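Leucine aminopeptidase (PDB 3TC8) is probably a zinc-dependent aminopeptidase of the M28 family, which would remove residues from the N-terminal ends of peptides. Local coordinates at residues T179-A183 with Y253-R258; K95-A101 with A193-L199; V132-L136 with D152-F156; A63-E69 with R83-F89. All coordinates share one frame; numbering follows the deposited sequence. Where two conformers were deposited one is given.

Contact 1 of 4, residues T179-A183 with Y253-R258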
# COMPACT_ATOMS: atom_id res chain seq x y z
N THR A 179 -1.86 -1.97 -10.70
CA THR A 179 -2.66 -0.77 -10.66
C THR A 179 -2.94 -0.27 -12.07
O THR A 179 -4.05 0.16 -12.38
CB THR A 179 -2.01 0.36 -9.84
OG1 THR A 179 -1.70 -0.17 -8.55
CG2 THR A 179 -2.96 1.53 -9.68
N GLN A 180 -1.93 -0.32 -12.94
CA GLN A 180 -2.15 0.08 -14.31
C GLN A 180 -3.27 -0.74 -14.95
O GLN A 180 -4.09 -0.22 -15.71
CB GLN A 180 -0.86 -0.00 -15.13
CG GLN A 180 0.19 1.09 -14.74
CD GLN A 180 1.42 0.96 -15.58
OE1 GLN A 180 1.35 1.14 -16.81
NE2 GLN A 180 2.53 0.58 -15.00
N PHE A 181 -3.25 -2.07 -14.75
CA PHE A 181 -4.26 -2.93 -15.31
C PHE A 181 -5.64 -2.57 -14.76
O PHE A 181 -6.59 -2.42 -15.52
CB PHE A 181 -3.94 -4.38 -15.03
CG PHE A 181 -4.99 -5.30 -15.63
CD1 PHE A 181 -4.89 -5.67 -16.94
CD2 PHE A 181 -6.08 -5.72 -14.88
CE1 PHE A 181 -5.87 -6.44 -17.53
CE2 PHE A 181 -7.07 -6.53 -15.49
CZ PHE A 181 -6.96 -6.85 -16.80
N TRP A 182 -5.75 -2.45 -13.44
CA TRP A 182 -7.02 -2.19 -12.79
C TRP A 182 -7.60 -0.83 -13.22
O TRP A 182 -8.79 -0.69 -13.43
CB TRP A 182 -6.82 -2.22 -11.28
CG TRP A 182 -8.05 -1.81 -10.51
CD1 TRP A 182 -9.12 -2.58 -10.14
CD2 TRP A 182 -8.33 -0.47 -10.06
NE1 TRP A 182 -10.03 -1.80 -9.49
CE2 TRP A 182 -9.58 -0.50 -9.42
CE3 TRP A 182 -7.63 0.71 -10.09
CZ2 TRP A 182 -10.13 0.64 -8.83
CZ3 TRP A 182 -8.19 1.86 -9.51
CH2 TRP A 182 -9.42 1.81 -8.89
N ALA A 183 -6.73 0.16 -13.33
CA ALA A 183 -7.22 1.51 -13.60
C ALA A 183 -7.89 1.56 -14.98
O ALA A 183 -8.81 2.34 -15.20
CB ALA A 183 -6.12 2.53 -13.46
N TYR A 253 -1.21 6.21 -10.83
CA TYR A 253 -1.94 5.50 -11.84
C TYR A 253 -3.44 5.46 -11.55
O TYR A 253 -4.24 5.40 -12.47
CB TYR A 253 -1.31 4.12 -12.07
CG TYR A 253 0.04 4.16 -12.65
CD1 TYR A 253 0.23 4.43 -14.00
CD2 TYR A 253 1.16 3.96 -11.87
CE1 TYR A 253 1.52 4.46 -14.56
CE2 TYR A 253 2.45 4.02 -12.40
CZ TYR A 253 2.63 4.26 -13.73
OH TYR A 253 3.89 4.28 -14.25
N VAL A 254 -3.80 5.52 -10.27
CA VAL A 254 -5.20 5.69 -9.90
C VAL A 254 -5.66 7.09 -10.34
O VAL A 254 -6.75 7.22 -10.93
CB VAL A 254 -5.42 5.47 -8.41
CG1 VAL A 254 -6.84 5.83 -8.01
CG2 VAL A 254 -5.03 4.03 -8.01
N ILE A 255 -4.84 8.12 -10.12
CA ILE A 255 -5.15 9.49 -10.51
C ILE A 255 -5.31 9.57 -12.03
O ILE A 255 -6.32 10.05 -12.54
CB ILE A 255 -4.04 10.44 -10.00
CG1 ILE A 255 -4.09 10.55 -8.47
CG2 ILE A 255 -4.20 11.85 -10.66
CD1 ILE A 255 -2.76 11.13 -7.86
N SER A 256 -4.34 9.05 -12.76
CA SER A 256 -4.36 9.20 -14.21
C SER A 256 -5.42 8.33 -14.87
O SER A 256 -6.04 8.74 -15.87
CB SER A 256 -3.00 8.93 -14.81
OG SER A 256 -2.57 7.59 -14.66
N GLY A 257 -5.60 7.10 -14.39
CA GLY A 257 -6.48 6.14 -15.04
C GLY A 257 -7.93 6.20 -14.61
O GLY A 257 -8.83 5.88 -15.39
N ARG A 258 -8.19 6.54 -13.34
CA ARG A 258 -9.60 6.60 -12.81
C ARG A 258 -10.01 7.97 -12.42
O ARG A 258 -11.17 8.17 -12.04
CB ARG A 258 -9.88 5.76 -11.56
CG ARG A 258 -9.56 4.31 -11.62
CD ARG A 258 -10.72 3.39 -12.03
NE ARG A 258 -10.75 3.37 -13.48
CZ ARG A 258 -11.72 3.78 -14.26
NH1 ARG A 258 -12.89 4.23 -13.82
NH2 ARG A 258 -11.51 3.68 -15.55
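Gln-180 and Ala-183 of helix 177-184 face Tyr-253 and Gly-257 of helix 250-258, the axes of segments 179-183 and 253-258 running in nearly the same direction, 9.0 Å apart with a crossing angle of -25°. The approach is tightest where Gly-257 has no side chain, its CA lying 4.9 Å from the CA of Ala-183, whose methyl group fills the groove against Gly-257 CA and Tyr-253 O. At the N-terminal side, Gln-180 lays its extended chain over one face of the Tyr-253 ring. Its CG makes a CH-pi contact 3.7 Å from the ring centroid, and the amide plane is 11° from that of the ring, so the two flat groups stack. Asp-173 holds the polar tips of both groups at the outer end of the stack, accepting from Gln-180 NE2 through its main-chain oxygen and bonding Tyr-253 OH through its carboxylate. Deeper down, Thr-179 CG2, anti to its own nitrogen, meets Val-254 CG2 at 3.7 Å, while OG1 bonds to Asp-250. In the conformer of Arg-258 described, one of two deposited, the chain folds over Trp-182, with Arg-258 CG 3.5 Å from Trp-182 CZ3 and Arg-258 CD above the six-membered ring. The arginine's guanidinium stands almost perpendicular to the indole and grips Ala-183 O side-on, NE at 2.8 Å and NH2 at 3.0 Å, with that oxygen lying in the guanidinium plane. The pair of helices flanks one face of the central sheet: Trp-182 packs edge-to-face on Phe-156 and reaches Ile-154 of strand 150-156, and Val-254 rests on Leu-98 and Phe-100 of strand 96-102.

Contact 2 of 4, residues K95-A101 with A193-L199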
# COMPACT_ATOMS: atom_id res chain seq x y z
N LYS A 95 -21.28 6.69 -2.68
CA LYS A 95 -20.23 7.48 -2.06
C LYS A 95 -19.23 6.52 -1.43
O LYS A 95 -19.57 5.70 -0.57
CB LYS A 95 -20.79 8.45 -1.03
CG LYS A 95 -21.90 9.33 -1.58
CD LYS A 95 -22.13 10.55 -0.72
CE LYS A 95 -23.55 11.10 -0.86
NZ LYS A 95 -24.51 10.29 -0.02
N ARG A 96 -18.00 6.59 -1.94
CA ARG A 96 -16.97 5.61 -1.62
C ARG A 96 -15.63 6.25 -1.39
O ARG A 96 -15.35 7.34 -1.89
CB ARG A 96 -16.84 4.60 -2.75
CG ARG A 96 -18.18 4.09 -3.20
CD ARG A 96 -18.10 2.81 -4.01
NE ARG A 96 -17.59 1.67 -3.24
CZ ARG A 96 -18.29 1.04 -2.31
NH1 ARG A 96 -19.58 1.33 -2.08
NH2 ARG A 96 -17.73 0.02 -1.65
N VAL A 97 -14.80 5.57 -0.58
CA VAL A 97 -13.41 5.89 -0.41
C VAL A 97 -12.59 4.66 -0.74
O VAL A 97 -12.94 3.55 -0.35
CB VAL A 97 -13.12 6.37 1.02
CG1 VAL A 97 -11.63 6.47 1.28
CG2 VAL A 97 -13.81 7.71 1.24
N LEU A 98 -11.52 4.84 -1.50
CA LEU A 98 -10.57 3.82 -1.88
C LEU A 98 -9.35 3.85 -0.98
O LEU A 98 -8.69 4.86 -0.90
CB LEU A 98 -10.18 4.07 -3.33
CG LEU A 98 -9.08 3.15 -3.89
CD1 LEU A 98 -9.46 1.73 -3.90
CD2 LEU A 98 -8.63 3.65 -5.28
N LEU A 99 -9.05 2.70 -0.37
CA LEU A 99 -7.84 2.54 0.47
C LEU A 99 -7.05 1.40 -0.17
O LEU A 99 -7.58 0.34 -0.43
CB LEU A 99 -8.23 2.17 1.90
CG LEU A 99 -9.15 3.13 2.62
CD1 LEU A 99 -9.48 2.58 4.04
CD2 LEU A 99 -8.60 4.53 2.71
N PHE A 100 -5.74 1.64 -0.37
CA PHE A 100 -4.97 0.69 -1.20
C PHE A 100 -3.55 0.59 -0.78
O PHE A 100 -3.01 1.42 -0.07
CB PHE A 100 -5.16 0.96 -2.71
CG PHE A 100 -4.77 2.33 -3.22
CD1 PHE A 100 -5.50 3.46 -2.93
CD2 PHE A 100 -3.71 2.46 -4.10
CE1 PHE A 100 -5.22 4.68 -3.48
CE2 PHE A 100 -3.43 3.70 -4.66
CZ PHE A 100 -4.16 4.79 -4.38
N ALA A 101 -2.92 -0.51 -1.21
CA ALA A 101 -1.52 -0.84 -0.91
C ALA A 101 -1.10 -1.94 -1.91
O ALA A 101 -1.95 -2.59 -2.46
CB ALA A 101 -1.42 -1.39 0.53
N ALA A 193 -14.46 6.84 -6.79
CA ALA A 193 -14.51 7.09 -5.35
C ALA A 193 -14.27 8.57 -5.15
O ALA A 193 -13.71 9.25 -6.01
CB ALA A 193 -13.44 6.24 -4.62
N GLU A 194 -14.61 9.08 -3.97
CA GLU A 194 -14.42 10.48 -3.67
C GLU A 194 -12.94 10.81 -3.60
O GLU A 194 -12.52 11.87 -4.06
CB GLU A 194 -15.09 10.82 -2.33
CG GLU A 194 -16.61 10.56 -2.29
CD GLU A 194 -17.39 11.35 -3.31
OE1 GLU A 194 -17.31 12.58 -3.19
OE2 GLU A 194 -18.06 10.74 -4.21
N TYR A 195 -12.17 9.92 -3.00
CA TYR A 195 -10.71 10.07 -2.89
C TYR A 195 -10.13 8.71 -2.59
O TYR A 195 -10.84 7.77 -2.25
CB TYR A 195 -10.29 11.12 -1.83
CG TYR A 195 -10.69 10.78 -0.41
CD1 TYR A 195 -9.86 10.01 0.40
CD2 TYR A 195 -11.85 11.26 0.16
CE1 TYR A 195 -10.19 9.70 1.68
CE2 TYR A 195 -12.21 10.94 1.46
CZ TYR A 195 -11.37 10.13 2.24
OH TYR A 195 -11.65 9.79 3.52
N GLY A 196 -8.82 8.63 -2.74
CA GLY A 196 -8.05 7.45 -2.43
C GLY A 196 -6.89 7.75 -1.48
O GLY A 196 -6.30 8.83 -1.51
N ILE A 197 -6.57 6.76 -0.63
CA ILE A 197 -5.41 6.82 0.24
C ILE A 197 -4.60 5.54 0.03
O ILE A 197 -5.11 4.43 0.25
CB ILE A 197 -5.73 6.95 1.73
CG1 ILE A 197 -6.56 8.23 1.99
CG2 ILE A 197 -4.46 6.95 2.55
CD1 ILE A 197 -7.08 8.29 3.44
N LEU A 198 -3.36 5.69 -0.43
CA LEU A 198 -2.37 4.63 -0.54
C LEU A 198 -1.50 4.62 0.71
O LEU A 198 -1.01 5.65 1.12
CB LEU A 198 -1.50 4.91 -1.77
CG LEU A 198 -0.25 4.05 -1.96
CD1 LEU A 198 -0.56 2.56 -2.06
CD2 LEU A 198 0.51 4.50 -3.18
N LEU A 199 -1.27 3.44 1.27
CA LEU A 199 -0.32 3.23 2.33
C LEU A 199 0.84 2.44 1.73
O LEU A 199 0.63 1.33 1.21
CB LEU A 199 -0.92 2.43 3.48
CG LEU A 199 -2.21 2.99 4.12
CD1 LEU A 199 -2.63 2.12 5.29
CD2 LEU A 199 -2.02 4.43 4.48
O HOH W 1 -17.79 7.94 -4.56
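Ala-193 opens the approach by setting its methyl group 3.5 Å from Arg-96 O, beside Leu-98 CB. Glu-194 gives its N-H to the same Arg-96 O at 2.8 Å, and its carboxylate OE2 accepts from a water that in turn accepts from Arg-96 N. The guanidinium of Arg-96 turns elsewhere, to a salt bridge with Asp-152. Tyr-195 lies with one ring face against both methyl groups of Val-97, CG2 being 3.9 Å from the ring centroid, while its carbonyl takes Leu-98 N. From here the strands run parallel, as neighbours in the sheet core of this phosphorylase/hydrolase-like fold. Gly-196 pairs with Leu-98 and lies at the edge of the Phe-100 ring, where a side chain would press on CE1; Ile-197 bonds Leu-98 O through N and Phe-100 N through O, and its CB meets Leu-99 CD2 at 3.9 Å. Leu-198 puts CB over the Phe-100 ring, 3.8 Å from its centroid, because CG of Phe-100 sits between backbone N and carbonyl carbon (chi1 59°), swinging the ring across to this strand. Were Phe-100 replaced by alanine, Leu-198 CB would probably lose the ring face it rests on. Leu-199 N closes the series on Phe-100 O at 3.0 Å.

Contact 3 of 4, residues V132-L136 with D152-F156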
# COMPACT_ATOMS: atom_id res chain seq x y z
N VAL A 132 -0.43 -3.38 3.62
CA VAL A 132 -1.46 -4.41 3.59
C VAL A 132 -1.90 -4.78 5.02
O VAL A 132 -3.07 -4.94 5.28
CB VAL A 132 -0.97 -5.67 2.85
CG1 VAL A 132 -1.91 -6.81 2.97
CG2 VAL A 132 -0.71 -5.31 1.37
N GLY A 133 -0.94 -4.87 5.94
CA GLY A 133 -1.30 -5.23 7.32
C GLY A 133 -2.11 -4.14 8.00
O GLY A 133 -3.07 -4.44 8.72
N ALA A 134 -1.74 -2.88 7.77
CA ALA A 134 -2.52 -1.76 8.28
C ALA A 134 -3.93 -1.80 7.69
O ALA A 134 -4.93 -1.60 8.40
CB ALA A 134 -1.86 -0.45 8.05
N LEU A 135 -4.04 -2.02 6.38
CA LEU A 135 -5.35 -2.08 5.74
C LEU A 135 -6.17 -3.27 6.20
O LEU A 135 -7.40 -3.15 6.30
CB LEU A 135 -5.23 -2.08 4.23
CG LEU A 135 -4.81 -0.76 3.60
CD1 LEU A 135 -4.78 -0.84 2.08
CD2 LEU A 135 -5.67 0.44 4.03
N LEU A 136 -5.57 -4.42 6.48
CA LEU A 136 -6.30 -5.52 7.02
C LEU A 136 -6.90 -5.17 8.37
O LEU A 136 -8.05 -5.51 8.62
CB LEU A 136 -5.45 -6.81 7.14
CG LEU A 136 -5.13 -7.51 5.82
CD1 LEU A 136 -4.03 -8.56 6.09
CD2 LEU A 136 -6.38 -8.20 5.24
N ASP A 152 -13.64 0.66 -0.32
CA ASP A 152 -12.99 -0.40 -1.10
C ASP A 152 -11.55 -0.50 -0.63
O ASP A 152 -10.85 0.50 -0.62
CB ASP A 152 -13.07 -0.10 -2.59
CG ASP A 152 -14.49 0.09 -3.02
OD1 ASP A 152 -15.25 -0.90 -2.94
OD2 ASP A 152 -14.85 1.25 -3.38
N ILE A 153 -11.17 -1.70 -0.23
CA ILE A 153 -9.79 -2.03 0.14
C ILE A 153 -9.21 -2.72 -1.09
O ILE A 153 -9.76 -3.77 -1.48
CB ILE A 153 -9.74 -2.96 1.34
CG1 ILE A 153 -10.52 -2.46 2.56
CG2 ILE A 153 -8.34 -3.38 1.63
CD1 ILE A 153 -9.91 -1.28 3.22
N ILE A 154 -8.13 -2.23 -1.63
CA ILE A 154 -7.48 -2.89 -2.77
C ILE A 154 -6.01 -3.17 -2.47
O ILE A 154 -5.27 -2.28 -2.12
CB ILE A 154 -7.62 -2.16 -4.12
CG1 ILE A 154 -9.10 -1.90 -4.40
CG2 ILE A 154 -6.94 -3.01 -5.20
CD1 ILE A 154 -9.40 -1.30 -5.80
N PHE A 155 -5.68 -4.46 -2.63
CA PHE A 155 -4.30 -4.90 -2.62
C PHE A 155 -3.87 -5.11 -4.09
O PHE A 155 -4.32 -6.04 -4.74
CB PHE A 155 -4.12 -6.16 -1.80
CG PHE A 155 -4.69 -6.08 -0.38
CD1 PHE A 155 -4.61 -4.93 0.37
CD2 PHE A 155 -5.28 -7.21 0.16
CE1 PHE A 155 -5.14 -4.92 1.66
CE2 PHE A 155 -5.78 -7.20 1.48
CZ PHE A 155 -5.69 -6.02 2.20
N PHE A 156 -3.03 -4.20 -4.55
CA PHE A 156 -2.53 -4.23 -5.93
C PHE A 156 -1.27 -5.09 -6.02
O PHE A 156 -0.40 -5.03 -5.19
CB PHE A 156 -2.24 -2.81 -6.42
CG PHE A 156 -3.48 -2.01 -6.69
CD1 PHE A 156 -4.31 -2.31 -7.73
CD2 PHE A 156 -3.79 -0.88 -5.93
CE1 PHE A 156 -5.41 -1.57 -8.01
CE2 PHE A 156 -4.92 -0.14 -6.23
CZ PHE A 156 -5.71 -0.45 -7.28
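Val-132 and Phe-155 make the central meeting of helix 125-144 with strand 150-156. The valine holds CG1 anti to its nitrogen (chi1 172°), which places this methyl almost over the middle of the phenylalanine ring, 4.0 Å from its centroid and 12° off the normal; its other branch, CG2, lies by CD1. Two leucines meet the rim of the same ring. Leu-135 brings CB to CE1 at 3.8 Å, in the ring plane, its side chain sliding past the phenylalanine in the opposite direction. Leu-136 crosses at about a right angle and presents the methyl CD2 to CZ, also at 3.8 Å. Phe-155 reaches this socket by carrying CG anti to its carbonyl carbon (chi1 -53°), which bends the ring toward the helix. Segments 132-136 and 152-156 run antiparallel with axes 9.7 Å apart; helix and strand belong to the beta-alpha-beta crossover that leads from strand 96-102 through this helix to strand 150-156, and near the start of the helix Asp-127 binds zinc. With a serine in place of Phe-155, Val-132 CG1 is likely to lose its aromatic partner and the Leu-136 methyl to be left free to shift. Two residues earlier in the strand, Ile-153 points its side chain at the helix, CG2 coming 4.3 Å from Leu-135 CB, and both residues also touch Leu-99. Leu-58 of helix 45-60 and Trp-103 also touch Phe-155.

Contact 4 of 4, residues A63-E69 with R83-F89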
# COMPACT_ATOMS: atom_id res chain seq x y z
N ALA A 63 -16.41 -8.29 3.66
CA ALA A 63 -16.26 -7.62 2.37
C ALA A 63 -16.79 -8.49 1.25
O ALA A 63 -16.66 -9.73 1.28
CB ALA A 63 -14.81 -7.28 2.13
N LYS A 64 -17.26 -7.84 0.21
CA LYS A 64 -17.50 -8.46 -1.07
C LYS A 64 -16.16 -8.50 -1.81
O LYS A 64 -15.60 -7.42 -2.07
CB LYS A 64 -18.52 -7.67 -1.89
CG LYS A 64 -18.84 -8.30 -3.19
CD LYS A 64 -19.87 -7.51 -3.98
CE LYS A 64 -20.14 -8.09 -5.36
NZ LYS A 64 -20.67 -9.48 -5.32
N VAL A 65 -15.63 -9.69 -2.07
CA VAL A 65 -14.25 -9.80 -2.55
C VAL A 65 -14.25 -10.12 -4.04
O VAL A 65 -14.96 -11.03 -4.50
CB VAL A 65 -13.48 -10.87 -1.74
CG1 VAL A 65 -12.06 -11.09 -2.34
CG2 VAL A 65 -13.43 -10.45 -0.29
N TYR A 66 -13.44 -9.37 -4.75
CA TYR A 66 -13.15 -9.61 -6.16
C TYR A 66 -11.69 -9.93 -6.31
O TYR A 66 -10.87 -9.24 -5.75
CB TYR A 66 -13.43 -8.35 -6.99
CG TYR A 66 -14.73 -7.68 -6.86
CD1 TYR A 66 -15.01 -6.89 -5.77
CD2 TYR A 66 -15.65 -7.73 -7.87
CE1 TYR A 66 -16.19 -6.19 -5.64
CE2 TYR A 66 -16.87 -7.05 -7.77
CZ TYR A 66 -17.11 -6.27 -6.66
OH TYR A 66 -18.32 -5.60 -6.54
N GLN A 67 -11.36 -10.99 -7.02
CA GLN A 67 -9.99 -11.34 -7.30
C GLN A 67 -9.74 -11.15 -8.78
O GLN A 67 -10.25 -11.93 -9.58
CB GLN A 67 -9.66 -12.76 -6.82
CG GLN A 67 -9.86 -12.90 -5.30
CD GLN A 67 -9.45 -14.27 -4.80
OE1 GLN A 67 -8.34 -14.68 -4.99
NE2 GLN A 67 -10.35 -14.97 -4.17
N GLN A 68 -9.04 -10.11 -9.14
CA GLN A 68 -8.85 -9.76 -10.52
C GLN A 68 -7.54 -10.38 -11.00
O GLN A 68 -6.50 -9.92 -10.61
CB GLN A 68 -8.84 -8.25 -10.63
CG GLN A 68 -8.50 -7.73 -11.99
CD GLN A 68 -8.58 -6.20 -12.01
OE1 GLN A 68 -7.79 -5.53 -11.41
NE2 GLN A 68 -9.60 -5.68 -12.72
N GLU A 69 -7.63 -11.43 -11.79
CA GLU A 69 -6.45 -12.10 -12.26
C GLU A 69 -6.13 -11.66 -13.68
O GLU A 69 -7.01 -11.62 -14.51
CB GLU A 69 -6.64 -13.61 -12.20
CG GLU A 69 -6.81 -14.06 -10.76
CD GLU A 69 -7.06 -15.50 -10.60
OE1 GLU A 69 -8.20 -15.93 -10.87
OE2 GLU A 69 -6.14 -16.20 -10.14
N ARG A 83 -2.62 -10.86 -9.50
CA ARG A 83 -3.91 -10.93 -8.85
C ARG A 83 -4.08 -9.71 -7.96
O ARG A 83 -3.44 -9.57 -6.93
CB ARG A 83 -4.01 -12.22 -8.02
CG ARG A 83 -5.27 -12.30 -7.22
CD ARG A 83 -5.62 -13.63 -6.66
NE ARG A 83 -4.49 -14.28 -5.98
CZ ARG A 83 -4.59 -15.31 -5.15
NH1 ARG A 83 -5.75 -15.62 -4.61
NH2 ARG A 83 -3.51 -15.95 -4.80
N ASN A 84 -4.92 -8.78 -8.41
CA ASN A 84 -5.36 -7.67 -7.56
C ASN A 84 -6.53 -8.16 -6.71
O ASN A 84 -7.39 -8.87 -7.20
CB ASN A 84 -5.79 -6.46 -8.38
CG ASN A 84 -4.71 -5.88 -9.24
OD1 ASN A 84 -3.56 -5.74 -8.82
ND2 ASN A 84 -5.08 -5.44 -10.45
N ILE A 85 -6.52 -7.81 -5.43
CA ILE A 85 -7.53 -8.29 -4.49
C ILE A 85 -8.31 -7.11 -3.97
O ILE A 85 -7.74 -6.21 -3.38
CB ILE A 85 -6.88 -9.11 -3.37
CG1 ILE A 85 -6.04 -10.26 -3.92
CG2 ILE A 85 -7.92 -9.59 -2.36
CD1 ILE A 85 -5.12 -10.92 -2.94
N ILE A 86 -9.62 -7.14 -4.19
CA ILE A 86 -10.49 -6.03 -3.86
C ILE A 86 -11.54 -6.49 -2.84
O ILE A 86 -12.19 -7.47 -3.08
CB ILE A 86 -11.23 -5.47 -5.10
CG1 ILE A 86 -10.25 -5.00 -6.17
CG2 ILE A 86 -12.20 -4.34 -4.68
CD1 ILE A 86 -10.00 -5.89 -7.30
N GLY A 87 -11.63 -5.77 -1.73
CA GLY A 87 -12.70 -6.01 -0.76
C GLY A 87 -13.55 -4.80 -0.62
O GLY A 87 -13.10 -3.73 -0.22
N SER A 88 -14.83 -4.94 -0.91
CA SER A 88 -15.75 -3.80 -0.91
C SER A 88 -16.76 -3.93 0.23
O SER A 88 -17.47 -4.96 0.36
CB SER A 88 -16.51 -3.70 -2.23
OG SER A 88 -15.62 -3.57 -3.32
N PHE A 89 -16.85 -2.89 1.03
CA PHE A 89 -17.83 -2.81 2.10
C PHE A 89 -18.91 -1.81 1.68
O PHE A 89 -18.65 -0.82 0.99
CB PHE A 89 -17.16 -2.35 3.36
CG PHE A 89 -16.16 -3.30 3.92
CD1 PHE A 89 -16.54 -4.31 4.79
CD2 PHE A 89 -14.81 -3.13 3.67
CE1 PHE A 89 -15.61 -5.12 5.38
CE2 PHE A 89 -13.90 -3.95 4.26
CZ PHE A 89 -14.30 -4.96 5.11
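Gln-67 and Arg-83, side by side on the face that also carries Val-65 and Ile-85, are joined by a bond from NH1 to OE1 of 2.8 Å. It arrives almost head-on to the amide C=O and lies in the guanidinium plane, the two flat groups being nearly coplanar. On the other face Gln-68, with CG anti to the backbone N (chi1 174°) and its chain extended, carries OE1 alongside Asn-84, whose ND2 donates to it at 2.9 Å along a straight N-H line (171°), although the amide planes are turned 66° apart. Tyr-66 lays CD1 against Ile-86 CG2 at 3.9 Å, with Ile-86 O at the ring edge. At the far end, Ala-63 CB sits over one face of the Phe-89 ring, 4.0 Å from its centroid. Between these two layers of side chains runs the antiparallel backbone of a beta hairpin, in which Lys-64 with Ser-88, Tyr-66 with Ile-86 and Gln-68 with Asn-84 are the hydrogen-bonded pairs.

A second shell fixes the polar ends. Asp-52 forms a salt bridge with Arg-83 NH1, and Lys-48 O accepts from NH2, probably positioning the guanidinium for Gln-67. Gln-68 NE2 donates to Asn-185 O, while Asn-84 bonds Gly-178 O and Asp-157 N. Strand 64-73 is one of the two edge strands of the sheet, with helix 45-60 packed on Val-65 and Ile-85, helix 177-184 on Gln-68 and Asn-84, and strand 150-156 alongside strand 79-89.

In the fold
From the N terminus, contact 4 comes first and closes a short hairpin, forming one edge of the sheet before any other contact opens. Contact 2 then spans the longest loop, from strand 96-102 to strand 195-200, and contact 3 lies wholly within that loop, where the chain leaves the sheet for helix 125-144 and returns as strand 150-156. Contact 1 opens inside the same loop, at 179-183, but closes only at 253-258, so it crosses contact 2. Contacts 2, 3 and 4 bind the sheet together through strand 150-156, which lies between strands 79-89 and 96-102; contacts 3 and 1 lay helices on opposite faces of the sheet.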